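Side-chain contacts in probable N-acetyl-gamma-glutamyl-phosphate reductase, chloroplastic (PDB 1XYG), which probably catalyses the NADPH-dependent reduction of N-acetyl-L-glutamyl phosphate to its semialdehyde, a reversible step of arginine biosynthesis in the chloroplast: residues P174-N179 against D234-K239; V33-N38 against Q335-L340; Q230-V235 against V240-T245. All blocks are in the same frame, centred on the assembly; numbering follows the deposited sequence.

Contact 1 of 3, residues P174-N179 against D234-K239; sequences PLLKAN and DVAQSK
Leu-176 and Val-235 meet without the help of any flat group: there is no ring, amide or carboxylate whose face or edge takes part, and the contact is built from aliphatic carbons. It is a worked example of helix-helix packing, joining the C-terminal ends of helices 163-177 and 224-236 within the dimerisation domain of the semialdehyde dehydrogenase family, though no other subunit of the tetramer touches the two segments. Helix 163-177 starts at Cys-163, the active-site residue by similarity, but the packing lies at its far end.

Val-235 points at the other helix and does most of the touching. Its CG1 comes up across Leu-176, lying 3.5 Å from Leu-176 CB and, at the nearest approach of the two residues, 3.4 Å from Leu-176 CD1. The side chains cross at about a right angle, and one methyl of the valine meets both the root and a branch of the leucine. The exact placement of the valine methyls is doubtful in the model, however. The other branch of Leu-176 turns to Ala-236, where Leu-176 CD2 stands 4.4 Å from Ala-236 CB. Lys-177 runs extended past Val-235 on the exposed side, although its fit against CG2 is too tight to be trusted.

Beyond the valine, Leu-176 also leans on Leu-232 and Ile-181, which continue the apolar surface. Helix 163-177 closes in a Schellman motif with Asn-179, at positive phi, as its C-prime residue. The leucine that packs across thus also serves the helix end through its carbonyl: Asn-179 N bonds to Leu-176 O at 2.9 Å.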
ATOM      1  N   PRO A 174     -28.608   5.638  20.099  1.00 33.10           N
ATOM      2  CA  PRO A 174     -29.391   4.679  20.888  1.00 32.74           C
ATOM      3  C   PRO A 174     -28.958   4.649  22.359  1.00 32.92           C
ATOM      4  O   PRO A 174     -29.790   4.541  23.256  1.00 30.77           O
ATOM      5  CB  PRO A 174     -29.106   3.350  20.197  1.00 32.92           C
ATOM      6  CG  PRO A 174     -28.879   3.750  18.792  1.00 33.29           C
ATOM      7  CD  PRO A 174     -28.017   4.976  18.925  1.00 32.18           C
ATOM      8  N   LEU A 175     -27.650   4.735  22.595  1.00 33.54           N
ATOM      9  CA  LEU A 175     -27.118   4.704  23.956  1.00 32.95           C
ATOM     10  C   LEU A 175     -27.498   5.943  24.751  1.00 34.75           C
ATOM     11  O   LEU A 175     -27.799   5.842  25.940  1.00 36.07           O
ATOM     12  CB  LEU A 175     -25.595   4.536  23.933  1.00 31.97           C
ATOM     13  CG  LEU A 175     -25.076   3.241  23.282  1.00 30.66           C
ATOM     14  CD1 LEU A 175     -23.574   3.185  23.376  1.00 31.95           C
ATOM     15  CD2 LEU A 175     -25.682   2.022  23.961  1.00 29.81           C
ATOM     16  N   LEU A 176     -27.488   7.107  24.105  1.00 35.92           N
ATOM     17  CA  LEU A 176     -27.858   8.353  24.775  1.00 37.48           C
ATOM     18  C   LEU A 176     -29.363   8.367  25.034  1.00 39.02           C
ATOM     19  O   LEU A 176     -29.819   8.794  26.096  1.00 37.86           O
ATOM     20  CB  LEU A 176     -27.473   9.561  23.913  1.00 36.29           C
ATOM     21  CG  LEU A 176     -25.989   9.906  23.825  1.00 35.63           C
ATOM     22  CD1 LEU A 176     -25.731  10.876  22.674  1.00 34.04           C
ATOM     23  CD2 LEU A 176     -25.557  10.503  25.164  1.00 34.63           C
ATOM     24  N   LYS A 177     -30.130   7.894  24.058  1.00 42.41           N
ATOM     25  CA  LYS A 177     -31.585   7.838  24.183  1.00 46.38           C
ATOM     26  C   LYS A 177     -31.997   7.005  25.384  1.00 44.77           C
ATOM     27  O   LYS A 177     -32.971   7.318  26.072  1.00 42.97           O
ATOM     28  CB  LYS A 177     -32.210   7.213  22.940  1.00 50.75           C
ATOM     29  CG  LYS A 177     -32.450   8.159  21.833  1.00 59.91           C
ATOM     30  CD  LYS A 177     -33.035   7.493  20.619  1.00 65.19           C
ATOM     31  CE  LYS A 177     -33.187   8.541  19.539  1.00 68.80           C
ATOM     32  NZ  LYS A 177     -33.708   8.008  18.261  1.00 72.94           N
ATOM     33  N   ALA A 178     -31.251   5.934  25.625  1.00 43.20           N
ATOM     34  CA  ALA A 178     -31.541   5.041  26.737  1.00 42.90           C
ATOM     35  C   ALA A 178     -30.809   5.444  28.017  1.00 43.04           C
ATOM     36  O   ALA A 178     -30.837   4.721  29.004  1.00 42.15           O
ATOM     37  CB  ALA A 178     -31.182   3.608  26.354  1.00 41.44           C
ATOM     38  N   ASN A 179     -30.159   6.602  27.993  1.00 44.56           N
ATOM     39  CA  ASN A 179     -29.423   7.105  29.158  1.00 45.14           C
ATOM     40  C   ASN A 179     -28.415   6.093  29.691  1.00 43.59           C
ATOM     41  O   ASN A 179     -28.216   5.981  30.905  1.00 41.82           O
ATOM     42  CB  ASN A 179     -30.400   7.460  30.282  1.00 49.57           C
ATOM     43  CG  ASN A 179     -31.463   8.441  29.840  1.00 52.55           C
ATOM     44  OD1 ASN A 179     -31.166   9.569  29.433  1.00 54.27           O
ATOM     45  ND2 ASN A 179     -32.714   8.015  29.913  1.00 54.30           N
ATOM     46  N   ASP A 234     -29.516  16.552  20.107  1.00 38.82           N
ATOM     47  CA  ASP A 234     -30.943  16.324  19.927  1.00 41.49           C
ATOM     48  C   ASP A 234     -31.439  15.146  20.752  1.00 42.40           C
ATOM     49  O   ASP A 234     -32.521  15.198  21.327  1.00 42.40           O
ATOM     50  CB  ASP A 234     -31.280  16.080  18.456  1.00 43.24           C
ATOM     51  CG  ASP A 234     -31.080  17.316  17.597  1.00 46.84           C
ATOM     52  OD1 ASP A 234     -31.109  18.447  18.136  1.00 46.51           O
ATOM     53  OD2 ASP A 234     -30.906  17.153  16.373  1.00 48.20           O
ATOM     54  N   VAL A 235     -30.642  14.088  20.815  1.00 43.11           N
ATOM     55  CA  VAL A 235     -31.017  12.903  21.563  1.00 45.47           C
ATOM     56  C   VAL A 235     -30.857  13.093  23.073  1.00 46.54           C
ATOM     57  O   VAL A 235     -31.727  12.700  23.852  1.00 45.81           O
ATOM     58  CB  VAL A 235     -30.179  11.693  21.097  1.00 46.14           C
ATOM     59  CG1 VAL A 235     -28.748  11.833  21.526  1.00 46.44           C
ATOM     60  CG2 VAL A 235     -30.745  10.449  21.633  1.00 46.13           C
ATOM     61  N   ALA A 236     -29.746  13.693  23.484  1.00 47.73           N
ATOM     62  CA  ALA A 236     -29.481  13.912  24.896  1.00 49.31           C
ATOM     63  C   ALA A 236     -30.298  15.065  25.461  1.00 51.57           C
ATOM     64  O   ALA A 236     -30.329  15.272  26.675  1.00 49.96           O
ATOM     65  CB  ALA A 236     -27.988  14.175  25.112  1.00 50.31           C
ATOM     66  N   GLN A 237     -30.953  15.811  24.576  1.00 54.66           N
ATOM     67  CA  GLN A 237     -31.771  16.953  24.978  1.00 57.51           C
ATOM     68  C   GLN A 237     -30.990  17.893  25.881  1.00 57.71           C
ATOM     69  O   GLN A 237     -31.495  18.431  26.856  1.00 57.46           O
ATOM     70  CB  GLN A 237     -33.032  16.475  25.687  1.00 61.03           C
ATOM     71  CG  GLN A 237     -33.902  15.580  24.839  1.00 67.20           C
ATOM     72  CD  GLN A 237     -35.194  15.196  25.528  1.00 70.46           C
ATOM     73  OE1 GLN A 237     -35.936  14.339  25.047  1.00 72.79           O
ATOM     74  NE2 GLN A 237     -35.475  15.831  26.658  1.00 72.61           N
ATOM     75  N   SER A 238     -29.725  18.056  25.538  1.00 56.12           N
ATOM     76  CA  SER A 238     -28.796  18.915  26.253  1.00 54.79           C
ATOM     77  C   SER A 238     -27.637  19.137  25.298  1.00 54.00           C
ATOM     78  O   SER A 238     -27.359  18.289  24.455  1.00 52.63           O
ATOM     79  CB  SER A 238     -28.312  18.236  27.533  1.00 55.94           C
ATOM     80  OG  SER A 238     -27.693  19.177  28.396  1.00 57.00           O
ATOM     81  N   LYS A 239     -26.977  20.282  25.407  1.00 53.43           N
ATOM     82  CA  LYS A 239     -25.865  20.568  24.510  1.00 52.47           C
ATOM     83  C   LYS A 239     -24.697  19.618  24.794  1.00 48.86           C
ATOM     84  O   LYS A 239     -24.179  19.557  25.911  1.00 47.84           O
ATOM     85  CB  LYS A 239     -25.421  22.029  24.665  1.00 55.40           C
ATOM     86  CG  LYS A 239     -24.299  22.505  23.720  1.00 60.70           C
ATOM     87  CD  LYS A 239     -24.407  21.851  22.331  1.00 64.73           C
ATOM     88  CE  LYS A 239     -23.380  22.344  21.317  1.00 68.07           C
ATOM     89  NZ  LYS A 239     -23.046  21.209  20.424  1.00 72.84           N
TER

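Contact 2 of 3, residues V33-N38 against Q335-L340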
ATOM      1  N   VAL A  33     -22.923   6.380  -9.697  1.00 26.96           N
ATOM      2  CA  VAL A  33     -23.033   5.711 -10.985  1.00 26.21           C
ATOM      3  C   VAL A  33     -22.794   4.213 -10.841  1.00 27.51           C
ATOM      4  O   VAL A  33     -23.505   3.407 -11.442  1.00 27.53           O
ATOM      5  CB  VAL A  33     -22.031   6.305 -12.005  1.00 27.14           C
ATOM      6  CG1 VAL A  33     -22.044   5.496 -13.296  1.00 25.72           C
ATOM      7  CG2 VAL A  33     -22.385   7.760 -12.295  1.00 25.47           C
ATOM      8  N   ARG A  34     -21.801   3.832 -10.041  1.00 27.65           N
ATOM      9  CA  ARG A  34     -21.516   2.417  -9.843  1.00 26.25           C
ATOM     10  C   ARG A  34     -22.698   1.714  -9.178  1.00 27.44           C
ATOM     11  O   ARG A  34     -23.126   0.651  -9.621  1.00 27.16           O
ATOM     12  CB  ARG A  34     -20.272   2.219  -8.971  1.00 26.55           C
ATOM     13  CG  ARG A  34     -19.999   0.739  -8.659  1.00 26.34           C
ATOM     14  CD  ARG A  34     -18.748   0.563  -7.801  1.00 27.60           C
ATOM     15  NE  ARG A  34     -18.906   1.141  -6.467  1.00 28.72           N
ATOM     16  CZ  ARG A  34     -19.541   0.557  -5.453  1.00 27.11           C
ATOM     17  NH1 ARG A  34     -20.089  -0.640  -5.592  1.00 27.59           N
ATOM     18  NH2 ARG A  34     -19.634   1.181  -4.290  1.00 27.53           N
ATOM     19  N   LEU A  35     -23.219   2.309  -8.113  1.00 26.98           N
ATOM     20  CA  LEU A  35     -24.338   1.722  -7.392  1.00 28.46           C
ATOM     21  C   LEU A  35     -25.604   1.584  -8.234  1.00 31.27           C
ATOM     22  O   LEU A  35     -26.281   0.555  -8.171  1.00 31.69           O
ATOM     23  CB  LEU A  35     -24.647   2.546  -6.141  1.00 27.50           C
ATOM     24  CG  LEU A  35     -23.608   2.476  -5.016  1.00 26.82           C
ATOM     25  CD1 LEU A  35     -24.003   3.438  -3.915  1.00 24.29           C
ATOM     26  CD2 LEU A  35     -23.512   1.048  -4.496  1.00 23.92           C
ATOM     27  N   LEU A  36     -25.918   2.610  -9.020  1.00 31.14           N
ATOM     28  CA  LEU A  36     -27.116   2.589  -9.851  1.00 32.76           C
ATOM     29  C   LEU A  36     -27.030   1.640 -11.041  1.00 33.20           C
ATOM     30  O   LEU A  36     -28.054   1.228 -11.583  1.00 32.59           O
ATOM     31  CB  LEU A  36     -27.441   4.002 -10.350  1.00 32.16           C
ATOM     32  CG  LEU A  36     -27.833   4.996  -9.253  1.00 32.30           C
ATOM     33  CD1 LEU A  36     -28.283   6.320  -9.861  1.00 32.20           C
ATOM     34  CD2 LEU A  36     -28.947   4.390  -8.419  1.00 32.12           C
ATOM     35  N   ALA A  37     -25.810   1.287 -11.437  1.00 32.38           N
ATOM     36  CA  ALA A  37     -25.600   0.392 -12.570  1.00 33.11           C
ATOM     37  C   ALA A  37     -26.489  -0.850 -12.540  1.00 34.05           C
ATOM     38  O   ALA A  37     -27.069  -1.232 -13.555  1.00 33.50           O
ATOM     39  CB  ALA A  37     -24.131  -0.028 -12.647  1.00 30.73           C
ATOM     40  N   ASN A  38     -26.593  -1.489 -11.381  1.00 34.51           N
ATOM     41  CA  ASN A  38     -27.413  -2.683 -11.278  1.00 36.18           C
ATOM     42  C   ASN A  38     -28.680  -2.476 -10.454  1.00 36.66           C
ATOM     43  O   ASN A  38     -29.281  -3.435  -9.966  1.00 37.74           O
ATOM     44  CB  ASN A  38     -26.596  -3.838 -10.703  1.00 36.68           C
ATOM     45  CG  ASN A  38     -25.442  -4.226 -11.595  1.00 38.23           C
ATOM     46  OD1 ASN A  38     -25.622  -4.495 -12.783  1.00 39.40           O
ATOM     47  ND2 ASN A  38     -24.247  -4.263 -11.026  1.00 38.77           N
ATOM     48  N   GLN A 335     -25.455   5.519   1.449  1.00 26.11           N
ATOM     49  CA  GLN A 335     -26.531   6.013   2.293  1.00 26.35           C
ATOM     50  C   GLN A 335     -27.451   6.930   1.486  1.00 27.16           C
ATOM     51  O   GLN A 335     -28.665   6.936   1.690  1.00 27.98           O
ATOM     52  CB  GLN A 335     -25.957   6.769   3.496  1.00 26.91           C
ATOM     53  CG  GLN A 335     -27.020   7.308   4.440  1.00 23.85           C
ATOM     54  CD  GLN A 335     -26.544   7.334   5.876  1.00 25.68           C
ATOM     55  OE1 GLN A 335     -27.090   6.637   6.738  1.00 25.78           O
ATOM     56  NE2 GLN A 335     -25.516   8.132   6.146  1.00 23.81           N
ATOM     57  N   ALA A 336     -26.869   7.701   0.570  1.00 25.90           N
ATOM     58  CA  ALA A 336     -27.645   8.605  -0.267  1.00 26.64           C
ATOM     59  C   ALA A 336     -28.700   7.804  -1.037  1.00 28.76           C
ATOM     60  O   ALA A 336     -29.874   8.191  -1.101  1.00 27.60           O
ATOM     61  CB  ALA A 336     -26.726   9.341  -1.241  1.00 23.09           C
ATOM     62  N   LEU A 337     -28.276   6.685  -1.618  1.00 29.07           N
ATOM     63  CA  LEU A 337     -29.177   5.833  -2.373  1.00 29.71           C
ATOM     64  C   LEU A 337     -30.173   5.174  -1.425  1.00 30.04           C
ATOM     65  O   LEU A 337     -31.349   5.014  -1.763  1.00 30.86           O
ATOM     66  CB  LEU A 337     -28.390   4.763  -3.131  1.00 29.30           C
ATOM     67  CG  LEU A 337     -29.226   3.775  -3.954  1.00 29.88           C
ATOM     68  CD1 LEU A 337     -30.110   4.526  -4.934  1.00 27.32           C
ATOM     69  CD2 LEU A 337     -28.304   2.820  -4.692  1.00 28.59           C
ATOM     70  N   GLN A 338     -29.696   4.795  -0.243  1.00 30.74           N
ATOM     71  CA  GLN A 338     -30.552   4.169   0.760  1.00 29.38           C
ATOM     72  C   GLN A 338     -31.714   5.111   1.057  1.00 28.37           C
ATOM     73  O   GLN A 338     -32.853   4.680   1.195  1.00 29.17           O
ATOM     74  CB  GLN A 338     -29.766   3.903   2.048  1.00 29.42           C
ATOM     75  CG  GLN A 338     -30.445   2.926   3.015  1.00 28.72           C
ATOM     76  CD  GLN A 338     -29.604   2.637   4.250  1.00 28.38           C
ATOM     77  OE1 GLN A 338     -28.377   2.730   4.214  1.00 28.66           O
ATOM     78  NE2 GLN A 338     -30.261   2.272   5.345  1.00 27.70           N
ATOM     79  N   ASN A 339     -31.416   6.402   1.140  1.00 28.90           N
ATOM     80  CA  ASN A 339     -32.437   7.408   1.422  1.00 28.49           C
ATOM     81  C   ASN A 339     -33.374   7.624   0.239  1.00 28.18           C
ATOM     82  O   ASN A 339     -34.591   7.690   0.408  1.00 26.41           O
ATOM     83  CB  ASN A 339     -31.795   8.745   1.798  1.00 28.67           C
ATOM     84  CG  ASN A 339     -31.203   8.734   3.186  1.00 30.37           C
ATOM     85  OD1 ASN A 339     -31.798   8.187   4.126  1.00 29.74           O
ATOM     86  ND2 ASN A 339     -30.032   9.356   3.334  1.00 29.25           N
ATOM     87  N   LEU A 340     -32.816   7.731  -0.962  1.00 27.98           N
ATOM     88  CA  LEU A 340     -33.656   7.949  -2.128  1.00 30.06           C
ATOM     89  C   LEU A 340     -34.602   6.776  -2.340  1.00 30.47           C
ATOM     90  O   LEU A 340     -35.740   6.977  -2.753  1.00 30.14           O
ATOM     91  CB  LEU A 340     -32.821   8.168  -3.386  1.00 28.84           C
ATOM     92  CG  LEU A 340     -33.654   8.614  -4.599  1.00 30.89           C
ATOM     93  CD1 LEU A 340     -34.267   9.989  -4.326  1.00 28.77           C
ATOM     94  CD2 LEU A 340     -32.787   8.680  -5.843  1.00 29.08           C
TER
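Leu-337 plugs against Leu-35 and Leu-36, bringing helix 329-343, from near the C terminus, onto helix 27-37, the first helix of the Rossmann-type NAD-binding domain. Along 335-340, Gln-335 comes first and turns from the contact, its amide held by Lys-330 and Thr-166.

Leu-337 then makes the crossing. Its CG stands opposite the backbone N (chi1 179°), which sends CG out toward helix 27-37. Leu-337 CD2 reaches the root of Leu-35, 3.9 Å from Leu-35 CB. Leu-337 CD1 lies 3.7 Å from CD2 of Leu-36, and that same leucine methyl is also 4.1 Å from Leu-337 CD2, so one methyl of Leu-36 bears on both branches of its partner.

Next in sequence, Gln-338 bonds to Glu-146 and Asn-339 to Thr-145. Leu-340 comes last, settling beside the contact on Phe-42 and on Phe-87 of the parallel sheet, where Ala-336 and Leu-337 also rest.

Three buried leucines are thus joined by methyl and methylene carbons alone. Such a contact gains from excluding water and from close shape fit, without the directional demands of a polar bond.

Contact 3 of 3, residues Q230-V235 against V240-T245; sequences QGLSDV and VTVSFT
Ser-233 and Val-240 bring the two backbones together, with CA atoms 5.1 Å apart. Segment 230-235 is helical; 240-245 is extended and runs into strand 243-249, so the chain leaves helix 224-236, turns back and enters the sheet within a few residues. In this helix-turn-strand connection Val-240 and Val-242 point to the helix while Thr-241 points away, the alternation expected of an extended chain.

The polar link is made by the serine hydroxyl. Val-240 N donates to Ser-233 OG over 2.9 Å, and the bond is nearly straight at 170°. With chi1 at -68° the OG lies beside its own backbone N, from where it also bonds to Glu-229 O one helical turn back. A single hydroxyl thus ties the start of the extended chain to the helix. With an alanine in its place the amide of Val-240 is likely to lose its acceptor and the carbonyl of Glu-229 its bond to the hydroxyl, leaving the returning chain less firmly fixed.

Apolar packing follows. Val-240 leans against the helix backbone, its CG2 3.9 Å from Ser-233 CA, while its CG1 faces Leu-232 CB at 4.1 Å. Further along, the tip of Leu-232 takes over: Leu-232 CD1 meets Val-242 CG1 at 3.9 Å, the two side chains crossing at about a right angle. The leucine therefore touches one valine with its root and the next with a branch.

Glu-229 also receives the amide of Val-242 on OE2, a second tie between helix and chain. Ser-243 OG bonds to Asp-313 of a neighbouring subunit. Leu-232 carries the packing on to Leu-172 of helix 163-177, while the backbone of Ser-243 pairs with Ile-188 of strand 187-193, its parallel neighbour in the mixed sheet.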
ATOM      1  N   GLN A 230     -24.785  18.157  16.882  1.00 30.72           N
ATOM      2  CA  GLN A 230     -26.202  18.420  16.625  1.00 31.50           C
ATOM      3  C   GLN A 230     -27.006  17.137  16.839  1.00 31.30           C
ATOM      4  O   GLN A 230     -27.995  17.123  17.569  1.00 32.11           O
ATOM      5  CB  GLN A 230     -26.410  18.930  15.193  1.00 31.62           C
ATOM      6  CG  GLN A 230     -27.871  19.163  14.835  1.00 34.19           C
ATOM      7  CD  GLN A 230     -28.058  19.684  13.421  1.00 35.52           C
ATOM      8  OE1 GLN A 230     -27.773  20.846  13.129  1.00 37.71           O
ATOM      9  NE2 GLN A 230     -28.534  18.821  12.535  1.00 34.42           N
ATOM     10  N   GLY A 231     -26.569  16.056  16.203  1.00 32.07           N
ATOM     11  CA  GLY A 231     -27.263  14.787  16.353  1.00 30.90           C
ATOM     12  C   GLY A 231     -27.282  14.279  17.783  1.00 30.40           C
ATOM     13  O   GLY A 231     -28.314  13.820  18.267  1.00 30.61           O
ATOM     14  N   LEU A 232     -26.145  14.355  18.466  1.00 31.13           N
ATOM     15  CA  LEU A 232     -26.069  13.891  19.845  1.00 31.31           C
ATOM     16  C   LEU A 232     -26.865  14.802  20.781  1.00 31.99           C
ATOM     17  O   LEU A 232     -27.544  14.330  21.691  1.00 31.03           O
ATOM     18  CB  LEU A 232     -24.614  13.814  20.307  1.00 29.29           C
ATOM     19  CG  LEU A 232     -23.684  12.934  19.469  1.00 31.29           C
ATOM     20  CD1 LEU A 232     -22.357  12.777  20.207  1.00 29.69           C
ATOM     21  CD2 LEU A 232     -24.322  11.571  19.207  1.00 29.65           C
ATOM     22  N   SER A 233     -26.784  16.108  20.559  1.00 34.31           N
ATOM     23  CA  SER A 233     -27.514  17.051  21.399  1.00 35.54           C
ATOM     24  C   SER A 233     -29.020  16.823  21.310  1.00 36.83           C
ATOM     25  O   SER A 233     -29.724  16.894  22.318  1.00 35.54           O
ATOM     26  CB  SER A 233     -27.198  18.496  21.001  1.00 35.07           C
ATOM     27  OG  SER A 233     -25.861  18.835  21.315  1.00 35.16           O
ATOM     28  N   ASP A 234     -29.516  16.552  20.107  1.00 38.82           N
ATOM     29  CA  ASP A 234     -30.943  16.324  19.927  1.00 41.49           C
ATOM     30  C   ASP A 234     -31.439  15.146  20.752  1.00 42.40           C
ATOM     31  O   ASP A 234     -32.521  15.198  21.327  1.00 42.40           O
ATOM     32  CB  ASP A 234     -31.280  16.080  18.456  1.00 43.24           C
ATOM     33  CG  ASP A 234     -31.080  17.316  17.597  1.00 46.84           C
ATOM     34  OD1 ASP A 234     -31.109  18.447  18.136  1.00 46.51           O
ATOM     35  OD2 ASP A 234     -30.906  17.153  16.373  1.00 48.20           O
ATOM     36  N   VAL A 235     -30.642  14.088  20.815  1.00 43.11           N
ATOM     37  CA  VAL A 235     -31.017  12.903  21.563  1.00 45.47           C
ATOM     38  C   VAL A 235     -30.857  13.093  23.073  1.00 46.54           C
ATOM     39  O   VAL A 235     -31.727  12.700  23.852  1.00 45.81           O
ATOM     40  CB  VAL A 235     -30.179  11.693  21.097  1.00 46.14           C
ATOM     41  CG1 VAL A 235     -28.748  11.833  21.526  1.00 46.44           C
ATOM     42  CG2 VAL A 235     -30.745  10.449  21.633  1.00 46.13           C
ATOM     43  N   VAL A 240     -24.302  18.861  23.777  1.00 44.36           N
ATOM     44  CA  VAL A 240     -23.200  17.917  23.899  1.00 40.82           C
ATOM     45  C   VAL A 240     -21.950  18.456  23.222  1.00 37.99           C
ATOM     46  O   VAL A 240     -21.990  18.873  22.070  1.00 39.22           O
ATOM     47  CB  VAL A 240     -23.581  16.563  23.276  1.00 40.92           C
ATOM     48  CG1 VAL A 240     -22.415  15.609  23.317  1.00 38.84           C
ATOM     49  CG2 VAL A 240     -24.780  15.987  24.023  1.00 39.49           C
ATOM     50  N   THR A 241     -20.842  18.457  23.956  1.00 36.00           N
ATOM     51  CA  THR A 241     -19.557  18.916  23.441  1.00 34.08           C
ATOM     52  C   THR A 241     -18.631  17.704  23.415  1.00 34.36           C
ATOM     53  O   THR A 241     -18.351  17.103  24.457  1.00 33.65           O
ATOM     54  CB  THR A 241     -18.945  20.003  24.356  1.00 34.18           C
ATOM     55  OG1 THR A 241     -19.839  21.119  24.427  1.00 35.42           O
ATOM     56  CG2 THR A 241     -17.604  20.464  23.829  1.00 31.09           C
ATOM     57  N   VAL A 242     -18.160  17.345  22.228  1.00 31.83           N
ATOM     58  CA  VAL A 242     -17.291  16.188  22.089  1.00 30.71           C
ATOM     59  C   VAL A 242     -15.885  16.572  21.663  1.00 30.65           C
ATOM     60  O   VAL A 242     -15.607  17.727  21.335  1.00 30.77           O
ATOM     61  CB  VAL A 242     -17.847  15.200  21.034  1.00 31.23           C
ATOM     62  CG1 VAL A 242     -19.294  14.837  21.362  1.00 29.47           C
ATOM     63  CG2 VAL A 242     -17.757  15.828  19.652  1.00 30.00           C
ATOM     64  N   SER A 243     -15.001  15.581  21.691  1.00 29.10           N
ATOM     65  CA  SER A 243     -13.623  15.735  21.256  1.00 27.90           C
ATOM     66  C   SER A 243     -13.587  14.795  20.060  1.00 27.00           C
ATOM     67  O   SER A 243     -13.903  13.613  20.194  1.00 29.91           O
ATOM     68  CB  SER A 243     -12.656  15.258  22.344  1.00 28.72           C
ATOM     69  OG  SER A 243     -11.310  15.368  21.915  1.00 31.24           O
ATOM     70  N   PHE A 244     -13.227  15.316  18.893  1.00 25.52           N
ATOM     71  CA  PHE A 244     -13.195  14.517  17.668  1.00 24.53           C
ATOM     72  C   PHE A 244     -11.907  14.762  16.898  1.00 25.62           C
ATOM     73  O   PHE A 244     -11.653  15.882  16.459  1.00 26.25           O
ATOM     74  CB  PHE A 244     -14.410  14.879  16.807  1.00 23.65           C
ATOM     75  CG  PHE A 244     -14.356  14.348  15.404  1.00 24.82           C
ATOM     76  CD1 PHE A 244     -14.449  12.980  15.154  1.00 25.38           C
ATOM     77  CD2 PHE A 244     -14.217  15.218  14.327  1.00 25.55           C
ATOM     78  CE1 PHE A 244     -14.403  12.488  13.850  1.00 25.74           C
ATOM     79  CE2 PHE A 244     -14.169  14.737  13.015  1.00 24.86           C
ATOM     80  CZ  PHE A 244     -14.261  13.370  12.779  1.00 25.62           C
ATOM     81  N   THR A 245     -11.093  13.722  16.738  1.00 24.49           N
ATOM     82  CA  THR A 245      -9.831  13.867  16.021  1.00 25.11           C
ATOM     83  C   THR A 245      -9.682  12.895  14.854  1.00 25.82           C
ATOM     84  O   THR A 245      -9.539  11.695  15.049  1.00 27.15           O
ATOM     85  CB  THR A 245      -8.610  13.673  16.957  1.00 24.06           C
ATOM     86  OG1 THR A 245      -8.757  14.486  18.130  1.00 23.70           O
ATOM     87  CG2 THR A 245      -7.337  14.072  16.241  1.00 22.44           C
TER

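From the N terminus, the chain first passes through 33-38, whose partner 335-340 comes almost 300 residues later; contact 2 therefore closes a very long loop and fastens the C-terminal helix to the Rossmann-type domain. Contacts 1 and 3 are both nested inside that loop, on the other side of the chain's centre, with centres about 30 and 28 Å from that of contact 2. Contact 1 closes a loop of 54 residues between two helices, and contact 3 then makes a short return from the second of these into the mixed sheet. These two overlap at Asp-234 and Val-235, so helix 224-236 joins helix 163-177 to the strand that follows.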